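Long-range contact in D-alanine--D-alanine ligase (Acinetobacter baumannii ACICU, PDB 5D8D), which catalyses the ATP-dependent joining of two D-alanine molecules into D-alanyl-D-alanine, a building block of bacterial peptidoglycan: residues A[180-185]-A[225-230]. Numbering follows the deposited sequence.
Sequences TGREFT and CGLSET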
loop_
_atom_site.group_PDB
_atom_site.type_symbol
_atom_site.label_atom_id
_atom_site.label_comp_id
_atom_site.label_asym_id
_atom_site.label_seq_id
_atom_site.Cartn_x
_atom_site.Cartn_y
_atom_site.Cartn_z
ATOM N N THR A 180 -19.220 19.661 10.760
ATOM C CA THR A 180 -20.653 19.736 10.559
ATOM C C THR A 180 -20.885 20.110 9.110
ATOM O O THR A 180 -20.328 21.124 8.608
ATOM C CB THR A 180 -21.320 20.806 11.435
ATOM O OG1 THR A 180 -20.726 22.078 11.138
ATOM C CG2 THR A 180 -21.176 20.468 12.934
ATOM N N GLY A 181 -21.720 19.292 8.466
ATOM C CA GLY A 181 -22.159 19.562 7.117
ATOM C C GLY A 181 -22.856 18.395 6.456
ATOM O O GLY A 181 -23.497 17.578 7.102
ATOM N N ARG A 182 -22.702 18.333 5.145
ATOM C CA ARG A 182 -23.338 17.335 4.305
ATOM C C ARG A 182 -22.256 16.492 3.621
ATOM O O ARG A 182 -21.185 17.007 3.284
ATOM C CB ARG A 182 -24.171 18.071 3.267
ATOM C CG ARG A 182 -25.253 18.961 3.879
ATOM C CD ARG A 182 -26.079 19.621 2.802
ATOM N NE ARG A 182 -25.304 20.498 1.931
ATOM C CZ ARG A 182 -25.768 21.035 0.796
ATOM N NH1 ARG A 182 -27.009 20.794 0.385
ATOM N NH2 ARG A 182 -25.002 21.838 0.060
ATOM N N GLU A 183 -22.539 15.206 3.438
ATOM C CA GLU A 183 -21.591 14.251 2.887
ATOM C C GLU A 183 -21.965 13.898 1.470
ATOM O O GLU A 183 -23.136 13.681 1.179
ATOM C CB GLU A 183 -21.572 12.995 3.738
ATOM C CG GLU A 183 -20.344 12.143 3.491
ATOM C CD GLU A 183 -20.306 10.900 4.341
ATOM O OE1 GLU A 183 -20.905 10.945 5.442
ATOM O OE2 GLU A 183 -19.650 9.900 3.905
ATOM N N PHE A 184 -20.962 13.852 0.601
ATOM C CA PHE A 184 -21.126 13.564 -0.822
ATOM C C PHE A 184 -20.254 12.407 -1.284
ATOM O O PHE A 184 -19.241 12.150 -0.659
ATOM C CB PHE A 184 -20.772 14.805 -1.628
ATOM C CG PHE A 184 -21.589 15.984 -1.251
ATOM C CD1 PHE A 184 -21.222 16.784 -0.171
ATOM C CD2 PHE A 184 -22.767 16.269 -1.927
ATOM C CE1 PHE A 184 -21.986 17.881 0.193
ATOM C CE2 PHE A 184 -23.539 17.369 -1.566
ATOM C CZ PHE A 184 -23.153 18.174 -0.505
ATOM N N THR A 185 -20.661 11.689 -2.345
ATOM C CA THR A 185 -19.784 10.724 -2.998
ATOM C C THR A 185 -19.592 11.127 -4.433
ATOM O O THR A 185 -20.500 11.581 -5.112
ATOM C CB THR A 185 -20.227 9.258 -2.833
ATOM O OG1 THR A 185 -19.103 8.383 -3.042
ATOM C CG2 THR A 185 -21.257 8.861 -3.771
ATOM N N CYS A 225 -27.726 17.050 -6.093
ATOM C CA CYS A 225 -27.018 16.873 -4.833
ATOM C C CYS A 225 -27.123 18.040 -3.873
ATOM O O CYS A 225 -26.900 17.856 -2.684
ATOM C CB CYS A 225 -25.542 16.555 -5.085
ATOM S SG CYS A 225 -24.663 17.863 -5.931
ATOM N N GLY A 226 -27.456 19.221 -4.370
ATOM C CA GLY A 226 -27.668 20.378 -3.500
ATOM C C GLY A 226 -26.486 21.328 -3.450
ATOM O O GLY A 226 -26.264 21.972 -2.432
ATOM N N LEU A 227 -25.774 21.419 -4.570
ATOM C CA LEU A 227 -24.556 22.183 -4.748
ATOM C C LEU A 227 -24.745 22.946 -6.047
ATOM O O LEU A 227 -25.334 22.423 -7.024
ATOM C CB LEU A 227 -23.375 21.217 -4.938
ATOM C CG LEU A 227 -22.411 20.801 -3.824
ATOM C CD1 LEU A 227 -22.892 21.030 -2.401
ATOM C CD2 LEU A 227 -21.981 19.346 -3.991
ATOM N N SER A 228 -24.243 24.168 -6.101
ATOM C CA SER A 228 -24.383 24.933 -7.337
ATOM C C SER A 228 -23.485 24.272 -8.364
ATOM O O SER A 228 -22.557 23.576 -8.001
ATOM C CB SER A 228 -24.028 26.413 -7.135
ATOM O OG SER A 228 -22.804 26.580 -6.450
ATOM N N GLU A 229 -23.795 24.450 -9.637
ATOM C CA GLU A 229 -22.921 24.021 -10.724
ATOM C C GLU A 229 -21.436 24.284 -10.381
ATOM O O GLU A 229 -20.559 23.430 -10.616
ATOM C CB GLU A 229 -23.303 24.709 -12.052
ATOM C CG GLU A 229 -23.503 23.719 -13.206
ATOM C CD GLU A 229 -23.521 24.379 -14.582
ATOM O OE1 GLU A 229 -23.189 23.688 -15.574
ATOM O OE2 GLU A 229 -23.862 25.583 -14.675
ATOM N N THR A 230 -21.176 25.442 -9.782
ATOM C CA THR A 230 -19.818 25.836 -9.433
ATOM C C THR A 230 -19.259 25.005 -8.297
ATOM O O THR A 230 -18.189 24.432 -8.427
ATOM C CB THR A 230 -19.730 27.366 -9.188
ATOM O OG1 THR A 230 -19.390 27.952 -10.433
ATOM C CG2 THR A 230 -18.683 27.772 -8.151
#
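The guanidinium of R182 reaches across to the backbone of G226 and grips its carbonyl oxygen with both terminal nitrogens. The stronger of the two hydrogen bonds runs from R182 NH2 to G226 O at 2.8 Å, with an angle of 148° at the hydrogen; R182 NH1 adds a weak one to the same oxygen. The oxygen sits at the edge of the guanidinium, whereas the approach of NH2 lies above the carbonyl plane of G226. A bend at chi3 (-62°) in an otherwise extended chain lays the group over F184, whose CZ touches one guanidinium face near its rim.

F184, two residues on and on the same side of the strand, carries the apolar part of the contact. The methyl L227 CD2 rests over one face of its ring, 3.9 Å from the ring centroid, in a CH-pi contact. The other methyl, L227 CD1, lies 3.4 Å from F184 CZ and also abuts R182 NH2, thus linking the polar and apolar halves. At the ring edge, F184 CE2 meets C225 O at 3.6 Å and packs against C225 CB at 4.1 Å. That carbonyl accepts a hydrogen bond from R198 NE, while L235 of the following helix and V196 of the neighbouring strand also touch F184.

The contact thus fastens the segment leading into helix 229-245, which S228 caps at its N-terminus, to strand 181-189 of the antiparallel sheet in the ATP-grasp region. Residues 180-185 fall within the range predicted to bind ATP, and F184 lies about 7 Å, side chain to side chain, from D255, a predicted magnesium ligand. With a neutral carbonyl as acceptor, the arginine's charge is probably not neutralised within this contact, and the attachment combines two hydrogen bonds converging on one oxygen, one of them weak, with apolar contacts around the buried phenylalanine.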